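Long-range contact in Mgp-operon protein 3 (Mycoplasma pneumoniae, PDB 6RJ1), which probably serves as a membrane-anchored adhesin of this human pathogen, attaching it to host cells, perhaps through sugars: residues Leu161-Pro175 against Arg227-Pro241. Sequence-based numbering, arbitrary orientation.
Sequences LQDLLVEQPVTPYTP and RAYRKLNESWPVYEP
Arg-227 shares its guanidinium between two carboxylates: NE meets Glu-167 OE2 at 3.1 Å, from above the carboxylate plane, and NH2 forms a salt bridge with Glu-240. This buried network closes one end of a short antiparallel strand pair, 165-167 with 229-230, part of a larger mixed sheet in which 165-167 also runs parallel to strand 650-654. Glu-167 has further partners in Arg-181, Tyr-662 and Ala-656, which probably favour its charged form. NH1 of Arg-227 also gives Pro-169 O a hydrogen bond of 3.0 Å, straight at the hydrogen (177°) but striking the oxygen from above the carbonyl plane, while Thr-174 CG2 and Gln-168 CG lie over opposite guanidinium faces. The far carboxylate, Glu-240, receives Thr-171 OG1 on the syn side of OE2 (2.8 Å).

Gln-168 illustrates how a side-chain amide can extend strand-like pairing. With CG wedged between backbone N and carbonyl carbon (chi1 68°) and the chain then extended, its OE1 accepts from Ala-228 N and its NE2 donates to Tyr-239 O, while its own backbone N binds Ala-228 O. At the other end, Lys-231 NZ donates to Gln-162 O and forms a salt bridge with Asp-163 OD1 on its anti lone pair, while Ser-526 holds OD2.

Leu-232 sets CD2 against Leu-161 CB and CD1 against Leu-164 CD2, and Glu-167 CG rests over the Tyr-229 ring. Gln-168 CA and Pro-169 CD cover one face of Trp-236, whose NE1 and Arg-230 N approach Val-166 O from opposite faces of its carbonyl plane, NE1 at 2.9 Å.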
ATOM      1  N   LEU A 161      11.302 -15.261   7.371  1.00 62.22           N
ATOM      2  CA  LEU A 161      12.135 -14.068   7.305  1.00 61.48           C
ATOM      3  C   LEU A 161      13.547 -14.340   6.810  1.00 66.27           C
ATOM      4  O   LEU A 161      14.140 -13.483   6.153  1.00 66.85           O
ATOM      5  CB  LEU A 161      12.136 -13.330   8.645  1.00 61.27           C
ATOM      6  CG  LEU A 161      10.772 -12.798   9.118  1.00 65.55           C
ATOM      7  CD1 LEU A 161      10.835 -12.349  10.556  1.00 65.08           C
ATOM      8  CD2 LEU A 161      10.238 -11.685   8.206  1.00 68.41           C
ATOM      9  N   GLN A 162      14.055 -15.551   7.060  1.00 63.28           N
ATOM     10  CA  GLN A 162      15.379 -15.976   6.613  1.00 63.36           C
ATOM     11  C   GLN A 162      15.458 -16.033   5.093  1.00 67.60           C
ATOM     12  O   GLN A 162      16.500 -15.700   4.523  1.00 68.46           O
ATOM     13  CB  GLN A 162      15.737 -17.347   7.186  1.00 64.54           C
ATOM     14  CG  GLN A 162      16.125 -17.323   8.642  1.00 76.51           C
ATOM     15  CD  GLN A 162      16.874 -18.573   9.006  1.00 91.55           C
ATOM     16  OE1 GLN A 162      18.108 -18.583   9.079  1.00 88.98           O
ATOM     17  NE2 GLN A 162      16.141 -19.650   9.246  1.00 74.89           N
ATOM     18  N   ASP A 163      14.356 -16.438   4.442  1.00 62.33           N
ATOM     19  CA  ASP A 163      14.275 -16.579   2.992  1.00 61.11           C
ATOM     20  C   ASP A 163      13.461 -15.496   2.310  1.00 63.10           C
ATOM     21  O   ASP A 163      13.410 -15.469   1.080  1.00 63.05           O
ATOM     22  CB  ASP A 163      13.726 -17.964   2.627  1.00 63.20           C
ATOM     23  CG  ASP A 163      14.744 -19.087   2.666  1.00 78.56           C
ATOM     24  OD1 ASP A 163      15.963 -18.797   2.505  1.00 79.20           O
ATOM     25  OD2 ASP A 163      14.325 -20.266   2.830  1.00 86.93           O
ATOM     26  N   LEU A 164      12.828 -14.601   3.087  1.00 57.88           N
ATOM     27  CA  LEU A 164      12.001 -13.520   2.549  1.00 55.84           C
ATOM     28  C   LEU A 164      12.749 -12.591   1.608  1.00 59.96           C
ATOM     29  O   LEU A 164      13.840 -12.107   1.923  1.00 59.42           O
ATOM     30  CB  LEU A 164      11.307 -12.723   3.662  1.00 54.80           C
ATOM     31  CG  LEU A 164      10.296 -11.664   3.214  1.00 57.83           C
ATOM     32  CD1 LEU A 164       8.986 -12.292   2.782  1.00 56.92           C
ATOM     33  CD2 LEU A 164      10.066 -10.650   4.299  1.00 58.71           C
ATOM     34  N   LEU A 165      12.124 -12.351   0.452  1.00 57.51           N
ATOM     35  CA  LEU A 165      12.583 -11.470  -0.614  1.00 57.04           C
ATOM     36  C   LEU A 165      11.622 -10.294  -0.709  1.00 59.73           C
ATOM     37  O   LEU A 165      10.413 -10.506  -0.737  1.00 60.02           O
ATOM     38  CB  LEU A 165      12.571 -12.253  -1.932  1.00 57.02           C
ATOM     39  CG  LEU A 165      13.904 -12.649  -2.561  1.00 61.52           C
ATOM     40  CD1 LEU A 165      14.877 -13.195  -1.548  1.00 61.88           C
ATOM     41  CD2 LEU A 165      13.678 -13.669  -3.639  1.00 63.63           C
ATOM     42  N   VAL A 166      12.150  -9.057  -0.710  1.00 54.12           N
ATOM     43  CA  VAL A 166      11.332  -7.848  -0.841  1.00 52.38           C
ATOM     44  C   VAL A 166      11.794  -7.084  -2.087  1.00 54.86           C
ATOM     45  O   VAL A 166      12.990  -6.859  -2.275  1.00 53.84           O
ATOM     46  CB  VAL A 166      11.321  -6.943   0.428  1.00 55.54           C
ATOM     47  CG1 VAL A 166      10.313  -5.797   0.284  1.00 54.51           C
ATOM     48  CG2 VAL A 166      11.029  -7.747   1.695  1.00 55.11           C
ATOM     49  N   GLU A 167      10.843  -6.704  -2.938  1.00 52.12           N
ATOM     50  CA  GLU A 167      11.109  -5.951  -4.156  1.00 52.36           C
ATOM     51  C   GLU A 167      11.545  -4.523  -3.811  1.00 58.43           C
ATOM     52  O   GLU A 167      10.999  -3.928  -2.872  1.00 59.30           O
ATOM     53  CB  GLU A 167       9.848  -5.895  -5.029  1.00 53.48           C
ATOM     54  CG  GLU A 167      10.105  -5.463  -6.466  1.00 60.99           C
ATOM     55  CD  GLU A 167       8.888  -4.995  -7.240  1.00 75.66           C
ATOM     56  OE1 GLU A 167       7.766  -5.031  -6.683  1.00 56.25           O
ATOM     57  OE2 GLU A 167       9.060  -4.598  -8.415  1.00 66.28           O
ATOM     58  N   GLN A 168      12.490  -3.955  -4.598  1.00 54.28           N
ATOM     59  CA  GLN A 168      12.914  -2.570  -4.424  1.00 53.86           C
ATOM     60  C   GLN A 168      11.685  -1.655  -4.614  1.00 58.09           C
ATOM     61  O   GLN A 168      10.785  -2.022  -5.378  1.00 57.44           O
ATOM     62  CB  GLN A 168      14.097  -2.208  -5.348  1.00 54.93           C
ATOM     63  CG  GLN A 168      13.798  -2.165  -6.840  1.00 64.31           C
ATOM     64  CD  GLN A 168      15.019  -1.832  -7.657  1.00 73.67           C
ATOM     65  OE1 GLN A 168      15.369  -2.547  -8.591  1.00 68.12           O
ATOM     66  NE2 GLN A 168      15.695  -0.738  -7.330  1.00 64.21           N
ATOM     67  N   PRO A 169      11.538  -0.544  -3.855  1.00 54.81           N
ATOM     68  CA  PRO A 169      10.316   0.261  -3.994  1.00 54.77           C
ATOM     69  C   PRO A 169      10.074   0.817  -5.393  1.00 60.88           C
ATOM     70  O   PRO A 169      11.020   1.103  -6.135  1.00 61.00           O
ATOM     71  CB  PRO A 169      10.487   1.359  -2.939  1.00 56.17           C
ATOM     72  CG  PRO A 169      11.516   0.851  -2.006  1.00 59.96           C
ATOM     73  CD  PRO A 169      12.444   0.043  -2.851  1.00 55.42           C
ATOM     74  N   VAL A 170       8.798   0.910  -5.771  1.00 59.58           N
ATOM     75  CA  VAL A 170       8.382   1.458  -7.056  1.00 60.35           C
ATOM     76  C   VAL A 170       8.430   2.977  -6.897  1.00 68.01           C
ATOM     77  O   VAL A 170       7.807   3.526  -5.983  1.00 68.55           O
ATOM     78  CB  VAL A 170       6.985   0.949  -7.501  1.00 64.19           C
ATOM     79  CG1 VAL A 170       6.548   1.612  -8.805  1.00 64.32           C
ATOM     80  CG2 VAL A 170       6.954  -0.572  -7.635  1.00 63.70           C
ATOM     81  N   THR A 171       9.201   3.649  -7.748  1.00 65.81           N
ATOM     82  CA  THR A 171       9.331   5.102  -7.671  1.00 65.96           C
ATOM     83  C   THR A 171       8.374   5.754  -8.672  1.00 71.47           C
ATOM     84  O   THR A 171       7.939   5.077  -9.611  1.00 72.93           O
ATOM     85  CB  THR A 171      10.796   5.529  -7.918  1.00 67.99           C
ATOM     86  OG1 THR A 171      11.117   5.386  -9.306  1.00 62.22           O
ATOM     87  CG2 THR A 171      11.786   4.787  -7.029  1.00 64.15           C
ATOM     88  N   PRO A 172       8.083   7.070  -8.562  1.00 66.43           N
ATOM     89  CA  PRO A 172       7.229   7.712  -9.575  1.00 66.09           C
ATOM     90  C   PRO A 172       7.814   7.694 -10.999  1.00 70.29           C
ATOM     91  O   PRO A 172       7.106   8.049 -11.947  1.00 71.28           O
ATOM     92  CB  PRO A 172       7.087   9.142  -9.048  1.00 67.51           C
ATOM     93  CG  PRO A 172       8.265   9.351  -8.183  1.00 71.49           C
ATOM     94  CD  PRO A 172       8.506   8.040  -7.532  1.00 66.96           C
ATOM     95  N   TYR A 173       9.090   7.277 -11.151  1.00 65.64           N
ATOM     96  CA  TYR A 173       9.786   7.213 -12.442  1.00 65.83           C
ATOM     97  C   TYR A 173       9.945   5.788 -12.976  1.00 68.82           C
ATOM     98  O   TYR A 173      10.590   5.594 -14.011  1.00 67.99           O
ATOM     99  CB  TYR A 173      11.142   7.946 -12.381  1.00 67.67           C
ATOM    100  CG  TYR A 173      11.017   9.343 -11.827  1.00 71.07           C
ATOM    101  CD1 TYR A 173      10.369  10.346 -12.546  1.00 73.39           C
ATOM    102  CD2 TYR A 173      11.501   9.656 -10.564  1.00 72.87           C
ATOM    103  CE1 TYR A 173      10.217  11.626 -12.025  1.00 74.45           C
ATOM    104  CE2 TYR A 173      11.360  10.937 -10.034  1.00 74.53           C
ATOM    105  CZ  TYR A 173      10.715  11.917 -10.768  1.00 83.92           C
ATOM    106  OH  TYR A 173      10.550  13.170 -10.240  1.00 89.87           O
ATOM    107  N   THR A 174       9.342   4.797 -12.284  1.00 64.72           N
ATOM    108  CA  THR A 174       9.384   3.394 -12.689  1.00 64.20           C
ATOM    109  C   THR A 174       8.488   3.234 -13.922  1.00 67.96           C
ATOM    110  O   THR A 174       7.276   3.450 -13.811  1.00 68.49           O
ATOM    111  CB  THR A 174       8.974   2.463 -11.523  1.00 67.46           C
ATOM    112  OG1 THR A 174       9.828   2.690 -10.399  1.00 63.32           O
ATOM    113  CG2 THR A 174       8.998   0.983 -11.910  1.00 62.40           C
ATOM    114  N   PRO A 175       9.055   2.907 -15.105  1.00 63.11           N
ATOM    115  CA  PRO A 175       8.203   2.748 -16.295  1.00 62.45           C
ATOM    116  C   PRO A 175       7.506   1.387 -16.338  1.00 66.76           C
ATOM    117  O   PRO A 175       7.934   0.456 -15.658  1.00 66.03           O
ATOM    118  CB  PRO A 175       9.183   2.933 -17.457  1.00 63.71           C
ATOM    119  CG  PRO A 175      10.511   2.539 -16.921  1.00 68.19           C
ATOM    120  CD  PRO A 175      10.473   2.621 -15.414  1.00 64.30           C
ATOM    121  N   ARG A 227      13.966  -5.753 -11.728  1.00 59.71           N
ATOM    122  CA  ARG A 227      13.971  -5.008 -10.460  1.00 58.40           C
ATOM    123  C   ARG A 227      14.439  -5.912  -9.329  1.00 63.00           C
ATOM    124  O   ARG A 227      14.084  -7.097  -9.284  1.00 63.05           O
ATOM    125  CB  ARG A 227      12.582  -4.452 -10.102  1.00 54.95           C
ATOM    126  CG  ARG A 227      11.687  -4.053 -11.272  1.00 53.01           C
ATOM    127  CD  ARG A 227      11.203  -2.614 -11.188  1.00 61.38           C
ATOM    128  NE  ARG A 227      10.567  -2.340  -9.905  1.00 73.34           N
ATOM    129  CZ  ARG A 227      10.865  -1.315  -9.121  1.00 89.33           C
ATOM    130  NH1 ARG A 227      10.262  -1.171  -7.956  1.00 88.16           N
ATOM    131  NH2 ARG A 227      11.759  -0.415  -9.503  1.00 73.96           N
ATOM    132  N   ALA A 228      15.262  -5.359  -8.435  1.00 58.91           N
ATOM    133  CA  ALA A 228      15.844  -6.109  -7.342  1.00 57.46           C
ATOM    134  C   ALA A 228      14.842  -6.622  -6.324  1.00 62.83           C
ATOM    135  O   ALA A 228      13.894  -5.925  -5.958  1.00 63.56           O
ATOM    136  CB  ALA A 228      16.908  -5.288  -6.658  1.00 57.45           C
ATOM    137  N   TYR A 229      15.056  -7.875  -5.909  1.00 58.80           N
ATOM    138  CA  TYR A 229      14.372  -8.578  -4.841  1.00 58.52           C
ATOM    139  C   TYR A 229      15.499  -8.855  -3.876  1.00 65.73           C
ATOM    140  O   TYR A 229      16.543  -9.391  -4.280  1.00 67.22           O
ATOM    141  CB  TYR A 229      13.740  -9.886  -5.330  1.00 58.95           C
ATOM    142  CG  TYR A 229      12.422  -9.676  -6.035  1.00 59.96           C
ATOM    143  CD1 TYR A 229      11.237  -9.525  -5.313  1.00 60.05           C
ATOM    144  CD2 TYR A 229      12.358  -9.605  -7.423  1.00 61.47           C
ATOM    145  CE1 TYR A 229      10.019  -9.317  -5.959  1.00 60.30           C
ATOM    146  CE2 TYR A 229      11.147  -9.402  -8.080  1.00 61.82           C
ATOM    147  CZ  TYR A 229       9.977  -9.262  -7.346  1.00 66.44           C
ATOM    148  OH  TYR A 229       8.784  -9.065  -8.007  1.00 62.44           O
ATOM    149  N   ARG A 230      15.364  -8.392  -2.636  1.00 62.25           N
ATOM    150  CA  ARG A 230      16.461  -8.575  -1.699  1.00 62.11           C
ATOM    151  C   ARG A 230      16.018  -9.185  -0.375  1.00 66.33           C
ATOM    152  O   ARG A 230      14.859  -9.049   0.027  1.00 65.88           O
ATOM    153  CB  ARG A 230      17.218  -7.241  -1.470  1.00 60.90           C
ATOM    154  CG  ARG A 230      17.925  -6.647  -2.690  1.00 63.49           C
ATOM    155  CD  ARG A 230      19.237  -7.338  -3.012  1.00 67.22           C
ATOM    156  NE  ARG A 230      19.907  -6.766  -4.186  1.00 73.51           N
ATOM    157  CZ  ARG A 230      19.716  -7.180  -5.438  1.00 83.93           C
ATOM    158  NH1 ARG A 230      20.362  -6.600  -6.442  1.00 62.09           N
ATOM    159  NH2 ARG A 230      18.865  -8.169  -5.697  1.00 70.55           N
ATOM    160  N   LYS A 231      16.963  -9.860   0.300  1.00 62.44           N
ATOM    161  CA  LYS A 231      16.760 -10.436   1.620  1.00 62.02           C
ATOM    162  C   LYS A 231      16.848  -9.298   2.655  1.00 66.87           C
ATOM    163  O   LYS A 231      17.342  -8.211   2.345  1.00 66.89           O
ATOM    164  CB  LYS A 231      17.788 -11.534   1.903  1.00 63.29           C
ATOM    165  CG  LYS A 231      17.490 -12.849   1.193  1.00 67.86           C
ATOM    166  CD  LYS A 231      18.161 -14.026   1.895  1.00 79.38           C
ATOM    167  CE  LYS A 231      17.626 -15.337   1.383  1.00101.55           C
ATOM    168  NZ  LYS A 231      18.172 -16.492   2.144  1.00111.18           N
ATOM    169  N   LEU A 232      16.333  -9.540   3.863  1.00 62.61           N
ATOM    170  CA  LEU A 232      16.270  -8.580   4.958  1.00 61.51           C
ATOM    171  C   LEU A 232      17.590  -7.836   5.241  1.00 65.03           C
ATOM    172  O   LEU A 232      17.568  -6.620   5.429  1.00 64.21           O
ATOM    173  CB  LEU A 232      15.751  -9.304   6.210  1.00 61.04           C
ATOM    174  CG  LEU A 232      14.305  -9.031   6.664  1.00 64.34           C
ATOM    175  CD1 LEU A 232      13.354  -8.783   5.510  1.00 63.71           C
ATOM    176  CD2 LEU A 232      13.806 -10.146   7.537  1.00 65.34           C
ATOM    177  N   ASN A 233      18.721  -8.558   5.228  1.00 62.00           N
ATOM    178  CA  ASN A 233      20.054  -7.998   5.476  1.00 61.87           C
ATOM    179  C   ASN A 233      20.772  -7.519   4.199  1.00 65.38           C
ATOM    180  O   ASN A 233      21.864  -6.942   4.281  1.00 64.88           O
ATOM    181  CB  ASN A 233      20.920  -8.974   6.276  1.00 60.88           C
ATOM    182  CG  ASN A 233      20.419  -9.174   7.681  1.00 75.22           C
ATOM    183  OD1 ASN A 233      20.378  -8.244   8.495  1.00 66.97           O
ATOM    184  ND2 ASN A 233      20.009 -10.389   7.993  1.00 63.80           N
ATOM    185  N   GLU A 234      20.145  -7.743   3.031  1.00 60.92           N
ATOM    186  CA  GLU A 234      20.669  -7.288   1.748  1.00 59.90           C
ATOM    187  C   GLU A 234      20.187  -5.856   1.531  1.00 63.67           C
ATOM    188  O   GLU A 234      19.300  -5.385   2.252  1.00 63.94           O
ATOM    189  CB  GLU A 234      20.199  -8.203   0.601  1.00 60.77           C
ATOM    190  CG  GLU A 234      20.983  -9.498   0.476  1.00 70.26           C
ATOM    191  CD  GLU A 234      20.468 -10.530  -0.513  1.00 88.47           C
ATOM    192  OE1 GLU A 234      19.371 -10.333  -1.086  1.00 75.89           O
ATOM    193  OE2 GLU A 234      21.168 -11.550  -0.712  1.00 84.41           O
ATOM    194  N   SER A 235      20.778  -5.151   0.556  1.00 59.14           N
ATOM    195  CA  SER A 235      20.365  -3.784   0.234  1.00 57.68           C
ATOM    196  C   SER A 235      19.824  -3.699  -1.176  1.00 60.30           C
ATOM    197  O   SER A 235      20.342  -4.360  -2.089  1.00 59.95           O
ATOM    198  CB  SER A 235      21.532  -2.816   0.371  1.00 59.07           C
ATOM    199  OG  SER A 235      21.979  -2.763   1.711  1.00 67.30           O
ATOM    200  N   TRP A 236      18.804  -2.846  -1.364  1.00 55.63           N
ATOM    201  CA  TRP A 236      18.242  -2.582  -2.681  1.00 54.26           C
ATOM    202  C   TRP A 236      19.201  -1.622  -3.397  1.00 62.92           C
ATOM    203  O   TRP A 236      19.813  -0.771  -2.731  1.00 62.91           O
ATOM    204  CB  TRP A 236      16.898  -1.863  -2.552  1.00 51.16           C
ATOM    205  CG  TRP A 236      15.775  -2.658  -1.977  1.00 50.95           C
ATOM    206  CD1 TRP A 236      15.369  -3.907  -2.351  1.00 53.73           C
ATOM    207  CD2 TRP A 236      14.807  -2.185  -1.037  1.00 50.04           C
ATOM    208  NE1 TRP A 236      14.231  -4.258  -1.661  1.00 52.58           N
ATOM    209  CE2 TRP A 236      13.873  -3.225  -0.838  1.00 53.51           C
ATOM    210  CE3 TRP A 236      14.657  -0.988  -0.311  1.00 50.40           C
ATOM    211  CZ2 TRP A 236      12.796  -3.101   0.045  1.00 52.85           C
ATOM    212  CZ3 TRP A 236      13.585  -0.861   0.551  1.00 51.44           C
ATOM    213  CH2 TRP A 236      12.675  -1.911   0.736  1.00 52.28           C
ATOM    214  N   PRO A 237      19.343  -1.686  -4.740  1.00 61.72           N
ATOM    215  CA  PRO A 237      20.176  -0.680  -5.411  1.00 62.33           C
ATOM    216  C   PRO A 237      19.367   0.592  -5.663  1.00 67.51           C
ATOM    217  O   PRO A 237      18.132   0.558  -5.678  1.00 66.32           O
ATOM    218  CB  PRO A 237      20.586  -1.363  -6.719  1.00 63.81           C
ATOM    219  CG  PRO A 237      19.615  -2.501  -6.915  1.00 67.67           C
ATOM    220  CD  PRO A 237      18.710  -2.593  -5.716  1.00 63.16           C
ATOM    221  N   VAL A 238      20.064   1.722  -5.843  1.00 66.15           N
ATOM    222  CA  VAL A 238      19.431   3.016  -6.155  1.00 66.70           C
ATOM    223  C   VAL A 238      18.941   2.975  -7.613  1.00 71.60           C
ATOM    224  O   VAL A 238      17.982   3.650  -7.969  1.00 71.67           O
ATOM    225  CB  VAL A 238      20.359   4.236  -5.895  1.00 70.76           C
ATOM    226  CG1 VAL A 238      20.054   4.926  -4.574  1.00 70.21           C
ATOM    227  CG2 VAL A 238      21.845   3.904  -6.044  1.00 70.86           C
ATOM    228  N   TYR A 239      19.597   2.133  -8.428  1.00 69.19           N
ATOM    229  CA  TYR A 239      19.322   1.901  -9.842  1.00 69.43           C
ATOM    230  C   TYR A 239      18.204   0.889 -10.029  1.00 75.64           C
ATOM    231  O   TYR A 239      18.066  -0.058  -9.244  1.00 75.79           O
ATOM    232  CB  TYR A 239      20.592   1.425 -10.575  1.00 69.96           C
ATOM    233  CG  TYR A 239      21.844   2.138 -10.122  1.00 71.47           C
ATOM    234  CD1 TYR A 239      22.171   3.397 -10.618  1.00 73.24           C
ATOM    235  CD2 TYR A 239      22.685   1.571  -9.169  1.00 72.82           C
ATOM    236  CE1 TYR A 239      23.304   4.079 -10.171  1.00 75.18           C
ATOM    237  CE2 TYR A 239      23.823   2.241  -8.717  1.00 74.34           C
ATOM    238  CZ  TYR A 239      24.132   3.495  -9.226  1.00 82.23           C
ATOM    239  OH  TYR A 239      25.252   4.158  -8.784  1.00 81.54           O
ATOM    240  N   GLU A 240      17.409   1.095 -11.083  1.00 72.75           N
ATOM    241  CA  GLU A 240      16.304   0.225 -11.479  1.00 72.63           C
ATOM    242  C   GLU A 240      16.219   0.160 -13.012  1.00 76.55           C
ATOM    243  O   GLU A 240      16.479   1.172 -13.670  1.00 74.93           O
ATOM    244  CB  GLU A 240      14.972   0.623 -10.815  1.00 73.99           C
ATOM    245  CG  GLU A 240      14.523   2.060 -11.043  1.00 83.42           C
ATOM    246  CD  GLU A 240      13.038   2.258 -10.824  1.00 98.48           C
ATOM    247  OE1 GLU A 240      12.243   1.571 -11.503  1.00105.29           O
ATOM    248  OE2 GLU A 240      12.668   3.097  -9.973  1.00 83.66           O
ATOM    249  N   PRO A 241      15.907  -1.023 -13.604  1.00 74.43           N
ATOM    250  CA  PRO A 241      15.897  -1.123 -15.074  1.00 74.37           C
ATOM    251  C   PRO A 241      14.727  -0.448 -15.784  1.00 79.60           C
ATOM    252  O   PRO A 241      13.639  -0.318 -15.218  1.00 79.49           O
ATOM    253  CB  PRO A 241      15.907  -2.631 -15.320  1.00 75.88           C
ATOM    254  CG  PRO A 241      15.241  -3.202 -14.137  1.00 80.37           C
ATOM    255  CD  PRO A 241      15.598  -2.327 -12.975  1.00 75.86           C
TER